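Local structure of AlgX/AlgJ SGNH hydrolase-like domain-containing protein (Eubacterium siraeum, 4NZK) at residues R281-F286 with D300-I305; A86-E91 with N342-K347. The protein is of unknown function but belongs to the DHHW family of the SGNH hydrolase clan, which suggests a hydrolase-like fold and possibly a related activity. All blocks are in the same frame, centred on the assembly; numbering follows the deposited sequence. Where two conformers were deposited one is given.

Contact 1 of 2, residues R281-F286 with D300-I305; sequences RKLCIF and DSFEEI
R281 and L283 are tied to the 300-305 segment by three backbone hydrogen bonds, which start a parallel pairing of strand 282-287 with strand 304-309. The carbonyl oxygen of R281 takes two N-H groups: E303 N lies 2.9 Å from R281 O, in the carbonyl plane but with a bent N-H...O angle of 138°, and E304 N adds a weak second bond to the same oxygen. Two residues on, L283 N gives a nearly straight bond (172°) to E304 O at 2.9 Å. Two CA-H...O contacts, K282 CA to E304 O and I305 CA to L283 O, fill in the ladder.

The apolar share centres on F302, two residues before strand 304-309. L283 CB sits over one ring face, 4.0 Å from the centroid in a CH-pi contact, while R281 CB approaches the ring obliquely. Farther along, I285 CD1 meets I305 CG2 at 3.7 Å, the two isoleucines side by side on the sheet face of L283.

On the other face K282 and E304 run alongside each other. Both have CG beside the backbone N (chi1 -60° in each) and extended chains beyond, which lays K282 CG on E304 CB and its CD and CE along the carboxylate and ends in a long salt bridge, K282 NZ to E304 OE2 at 3.9 Å. Two waters that accept from NZ donate in turn to E304 OE1 and E303 OE2. E304 OE1 also bonds Y306 OH, and E303 OE1 bonds G280 N. The guanidinium of R281 turns elsewhere, to D328 and the carbonyl of A181.

The face with L283, I285 and I305 is thus apolar and buried; the other, before C284 and F286 pass under helix 317-323, is partly exposed at K282 and E304, where water probably shares the electrostatic pull.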
# COMPACT_ATOMS: atom_id res chain seq x y z
N ARG A 281 -9.63 14.32 -13.05
CA ARG A 281 -9.75 13.13 -12.20
C ARG A 281 -9.10 13.42 -10.86
O ARG A 281 -7.93 13.79 -10.79
CB ARG A 281 -9.10 11.92 -12.87
CG ARG A 281 -9.68 11.55 -14.21
CD ARG A 281 -11.09 10.93 -14.12
NE ARG A 281 -11.07 9.62 -13.47
CZ ARG A 281 -10.75 8.48 -14.07
NH1 ARG A 281 -10.39 8.43 -15.36
NH2 ARG A 281 -10.76 7.35 -13.37
N LYS A 282 -9.88 13.25 -9.79
CA LYS A 282 -9.45 13.58 -8.44
C LYS A 282 -9.63 12.34 -7.58
O LYS A 282 -10.74 11.90 -7.35
CB LYS A 282 -10.24 14.79 -7.90
CG LYS A 282 -10.04 16.05 -8.74
CD LYS A 282 -10.81 17.24 -8.23
CE LYS A 282 -10.60 18.45 -9.12
NZ LYS A 282 -11.26 19.64 -8.54
N LEU A 283 -8.51 11.81 -7.11
CA LEU A 283 -8.46 10.53 -6.44
C LEU A 283 -8.29 10.73 -4.95
O LEU A 283 -7.47 11.56 -4.51
CB LEU A 283 -7.24 9.74 -6.96
CG LEU A 283 -6.93 8.40 -6.31
CD1 LEU A 283 -8.05 7.42 -6.58
CD2 LEU A 283 -5.59 7.90 -6.83
N CYS A 284 -9.03 9.98 -4.17
CA CYS A 284 -8.75 9.87 -2.75
C CYS A 284 -8.37 8.42 -2.47
O CYS A 284 -9.06 7.49 -2.91
CB CYS A 284 -10.00 10.23 -1.95
SG CYS A 284 -9.71 10.34 -0.18
N ILE A 285 -7.25 8.24 -1.78
CA ILE A 285 -6.76 6.93 -1.41
C ILE A 285 -6.94 6.75 0.09
O ILE A 285 -6.55 7.61 0.88
CB ILE A 285 -5.27 6.75 -1.72
CG1 ILE A 285 -4.99 7.06 -3.17
CG2 ILE A 285 -4.81 5.34 -1.37
CD1 ILE A 285 -3.55 7.41 -3.39
N PHE A 286 -7.58 5.66 0.46
CA PHE A 286 -7.71 5.25 1.84
C PHE A 286 -6.91 3.98 1.97
O PHE A 286 -7.21 2.97 1.36
CB PHE A 286 -9.15 5.01 2.21
CG PHE A 286 -9.96 6.28 2.29
CD1 PHE A 286 -9.68 7.24 3.25
CD2 PHE A 286 -11.01 6.49 1.40
CE1 PHE A 286 -10.43 8.39 3.31
CE2 PHE A 286 -11.74 7.67 1.46
CZ PHE A 286 -11.44 8.60 2.42
N ASP A 300 1.28 10.93 -12.41
CA ASP A 300 1.18 11.16 -13.84
C ASP A 300 -0.29 11.05 -14.32
O ASP A 300 -0.59 11.48 -15.43
CB ASP A 300 2.01 10.14 -14.65
CG ASP A 300 3.56 10.24 -14.44
OD1 ASP A 300 4.12 11.34 -14.20
OD2 ASP A 300 4.20 9.16 -14.53
N SER A 301 -1.16 10.39 -13.55
CA SER A 301 -2.49 9.97 -14.03
C SER A 301 -3.70 10.75 -13.51
O SER A 301 -4.79 10.59 -14.07
CB SER A 301 -2.70 8.49 -13.71
OG SER A 301 -1.85 7.65 -14.49
N PHE A 302 -3.51 11.54 -12.46
CA PHE A 302 -4.59 12.25 -11.79
C PHE A 302 -4.24 13.71 -11.61
O PHE A 302 -3.09 14.04 -11.37
CB PHE A 302 -4.88 11.59 -10.42
CG PHE A 302 -5.48 10.22 -10.54
CD1 PHE A 302 -6.85 10.08 -10.63
CD2 PHE A 302 -4.70 9.08 -10.61
CE1 PHE A 302 -7.44 8.84 -10.81
CE2 PHE A 302 -5.27 7.83 -10.78
CZ PHE A 302 -6.66 7.70 -10.87
N GLU A 303 -5.27 14.56 -11.64
CA GLU A 303 -5.12 15.99 -11.41
C GLU A 303 -4.89 16.29 -9.93
O GLU A 303 -4.08 17.17 -9.58
CB GLU A 303 -6.37 16.73 -11.92
CG GLU A 303 -6.25 18.24 -11.77
CD GLU A 303 -7.37 19.07 -12.40
OE1 GLU A 303 -7.97 18.66 -13.43
OE2 GLU A 303 -7.62 20.20 -11.88
N GLU A 304 -5.63 15.59 -9.06
CA GLU A 304 -5.44 15.73 -7.61
C GLU A 304 -5.47 14.36 -6.99
O GLU A 304 -6.19 13.47 -7.45
CB GLU A 304 -6.53 16.60 -6.93
CG GLU A 304 -6.61 18.03 -7.42
CD GLU A 304 -7.64 18.89 -6.70
OE1 GLU A 304 -8.39 18.44 -5.80
OE2 GLU A 304 -7.69 20.07 -7.08
N ILE A 305 -4.66 14.21 -5.95
CA ILE A 305 -4.61 13.01 -5.15
C ILE A 305 -4.64 13.37 -3.69
O ILE A 305 -3.82 14.16 -3.24
CB ILE A 305 -3.36 12.15 -5.45
CG1 ILE A 305 -3.28 11.79 -6.94
CG2 ILE A 305 -3.38 10.86 -4.65
CD1 ILE A 305 -1.87 11.63 -7.43
O HOH W 1 -10.69 19.63 -5.43
O HOH W 2 -10.11 21.14 -11.06

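Contact 2 of 2, residues A86-E91 with N342-K347; sequences ASYLNE and NAEGIK
Y88 swings its ring toward K347 and E344 with CG anti to its carbonyl carbon (chi1 -55°), and E344 bends back at chi2 to bring its carboxylate to the tyrosine hydroxyl. The extended chain of K347 runs past the ring.

The result is a ring gripped in two ways. K347 CB stands over the centre of one face, 3.6 Å from the centroid and only 9° off the normal, a CH-pi contact; farther out, K347 CD lies 3.7 Å from Y88 OH. At the edge, the hydroxyl donates a very short hydrogen bond to E344, Y88 OH to OE1 at 2.5 Å, with the ring and carboxylate planes 80° apart. The other oxygen, E344 OE2, is held by the side-chain amide of N84, so both ends of the carboxylate are engaged by residues of helix 83-96. A343 O also reaches the ring edge, 3.4 Å from Y88 CD2.

Nearer the sheet the contact turns aliphatic. I346 CG2 packs on Y88 CB at 3.6 Å, and the I346 CD1 methyl meets L89 CD1 at 3.7 Å, the two side chains crossing at an angle.

The segments belong to helix 83-96 and to the C-terminal helix 344-350, joined mainly through side chains. Y85, on the same helix as Y88, also touches A343 and I346. L89 and I346 both rest on F331 of strand 328-334, which places the pair of helices against one side of the mixed sheet, with Y88, E344 and K347 toward the outer side.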
# COMPACT_ATOMS: atom_id res chain seq x y z
N ALA A 86 -15.49 -5.67 3.72
CA ALA A 86 -16.36 -5.54 2.54
C ALA A 86 -17.62 -4.77 2.90
O ALA A 86 -18.05 -3.92 2.15
CB ALA A 86 -16.73 -6.89 1.95
N SER A 87 -18.21 -5.06 4.06
CA SER A 87 -19.41 -4.34 4.49
C SER A 87 -19.16 -2.85 4.67
O SER A 87 -20.01 -2.02 4.33
CB SER A 87 -19.96 -4.96 5.77
OG SER A 87 -21.18 -4.37 6.17
N TYR A 88 -18.00 -2.49 5.20
CA TYR A 88 -17.66 -1.09 5.38
C TYR A 88 -17.46 -0.38 4.04
O TYR A 88 -17.89 0.77 3.85
CB TYR A 88 -16.42 -0.94 6.25
CG TYR A 88 -16.50 -1.63 7.61
CD1 TYR A 88 -17.71 -1.87 8.22
CD2 TYR A 88 -15.34 -2.05 8.25
CE1 TYR A 88 -17.79 -2.52 9.44
CE2 TYR A 88 -15.40 -2.69 9.48
CZ TYR A 88 -16.63 -2.92 10.06
OH TYR A 88 -16.70 -3.57 11.29
N LEU A 89 -16.75 -1.01 3.13
CA LEU A 89 -16.60 -0.45 1.78
C LEU A 89 -17.95 -0.27 1.12
O LEU A 89 -18.20 0.74 0.47
CB LEU A 89 -15.72 -1.33 0.86
CG LEU A 89 -14.26 -0.93 0.81
CD1 LEU A 89 -13.58 -1.02 2.15
CD2 LEU A 89 -13.56 -1.79 -0.20
N ASN A 90 -18.82 -1.26 1.28
CA ASN A 90 -20.15 -1.18 0.65
C ASN A 90 -20.93 0.01 1.20
O ASN A 90 -21.61 0.71 0.45
CB ASN A 90 -20.92 -2.46 0.86
CG ASN A 90 -20.36 -3.60 0.01
OD1 ASN A 90 -19.61 -3.38 -0.95
ND2 ASN A 90 -20.74 -4.82 0.38
N GLU A 91 -20.82 0.22 2.50
CA GLU A 91 -21.49 1.35 3.16
C GLU A 91 -20.93 2.67 2.65
O GLU A 91 -21.69 3.61 2.38
CB GLU A 91 -21.33 1.26 4.68
CG GLU A 91 -21.85 2.49 5.43
CD GLU A 91 -23.37 2.56 5.51
OE1 GLU A 91 -24.06 1.58 5.12
OE2 GLU A 91 -23.88 3.60 6.02
N ASN A 342 -7.17 -3.52 11.41
CA ASN A 342 -7.04 -2.25 10.70
C ASN A 342 -8.29 -1.87 9.91
O ASN A 342 -8.61 -0.70 9.78
CB ASN A 342 -5.85 -2.27 9.75
CG ASN A 342 -4.52 -2.06 10.47
OD1 ASN A 342 -4.48 -1.67 11.65
ND2 ASN A 342 -3.43 -2.31 9.76
N ALA A 343 -9.00 -2.86 9.38
CA ALA A 343 -10.18 -2.59 8.62
C ALA A 343 -11.24 -1.90 9.45
O ALA A 343 -12.08 -1.20 8.92
CB ALA A 343 -10.73 -3.90 8.10
N GLU A 344 -11.21 -2.14 10.77
CA GLU A 344 -12.21 -1.50 11.63
C GLU A 344 -12.07 0.01 11.61
O GLU A 344 -13.02 0.74 11.96
CB GLU A 344 -12.13 -2.04 13.06
CG GLU A 344 -12.35 -3.55 13.15
CD GLU A 344 -13.66 -4.01 12.50
OE1 GLU A 344 -14.72 -3.37 12.73
OE2 GLU A 344 -13.66 -5.01 11.73
N GLY A 345 -10.91 0.52 11.17
CA GLY A 345 -10.74 1.96 11.05
C GLY A 345 -11.67 2.58 10.02
O GLY A 345 -12.00 3.79 10.08
N ILE A 346 -12.08 1.79 9.05
CA ILE A 346 -13.00 2.29 8.07
C ILE A 346 -14.31 2.64 8.79
O ILE A 346 -14.86 3.71 8.57
CB ILE A 346 -13.18 1.33 6.89
CG1 ILE A 346 -11.81 1.06 6.22
CG2 ILE A 346 -14.20 1.88 5.90
CD1 ILE A 346 -11.80 -0.10 5.23
N LYS A 347 -14.79 1.73 9.63
CA LYS A 347 -16.04 1.95 10.36
C LYS A 347 -15.86 3.03 11.41
O LYS A 347 -16.64 3.97 11.47
CB LYS A 347 -16.50 0.65 11.03
CG LYS A 347 -17.75 0.84 11.86
CD LYS A 347 -18.18 -0.40 12.60
CE LYS A 347 -19.40 -0.06 13.46
NZ LYS A 347 -20.00 -1.23 14.14

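In the fold
Contact 1 works within the mixed sheet, through backbone bonds between neighbouring parallel strands, whereas contact 2 joins two helices packed against that sheet mainly through side chains. Both are partly buried and run from an apolar interior to a polar margin: in contact 1 the margin is a loose, water-bridged lysine and glutamate group, in contact 2 a single short tyrosine-carboxylate bond beside a lysine methylene. Their centres lie 21 Å apart and they do not touch, but strand 328-334 links them: it pairs with strand 282-287 and receives L89 and I346 through F331. Contact 1 closes a short stretch of chain, while contact 2 brings together segments 251 residues apart.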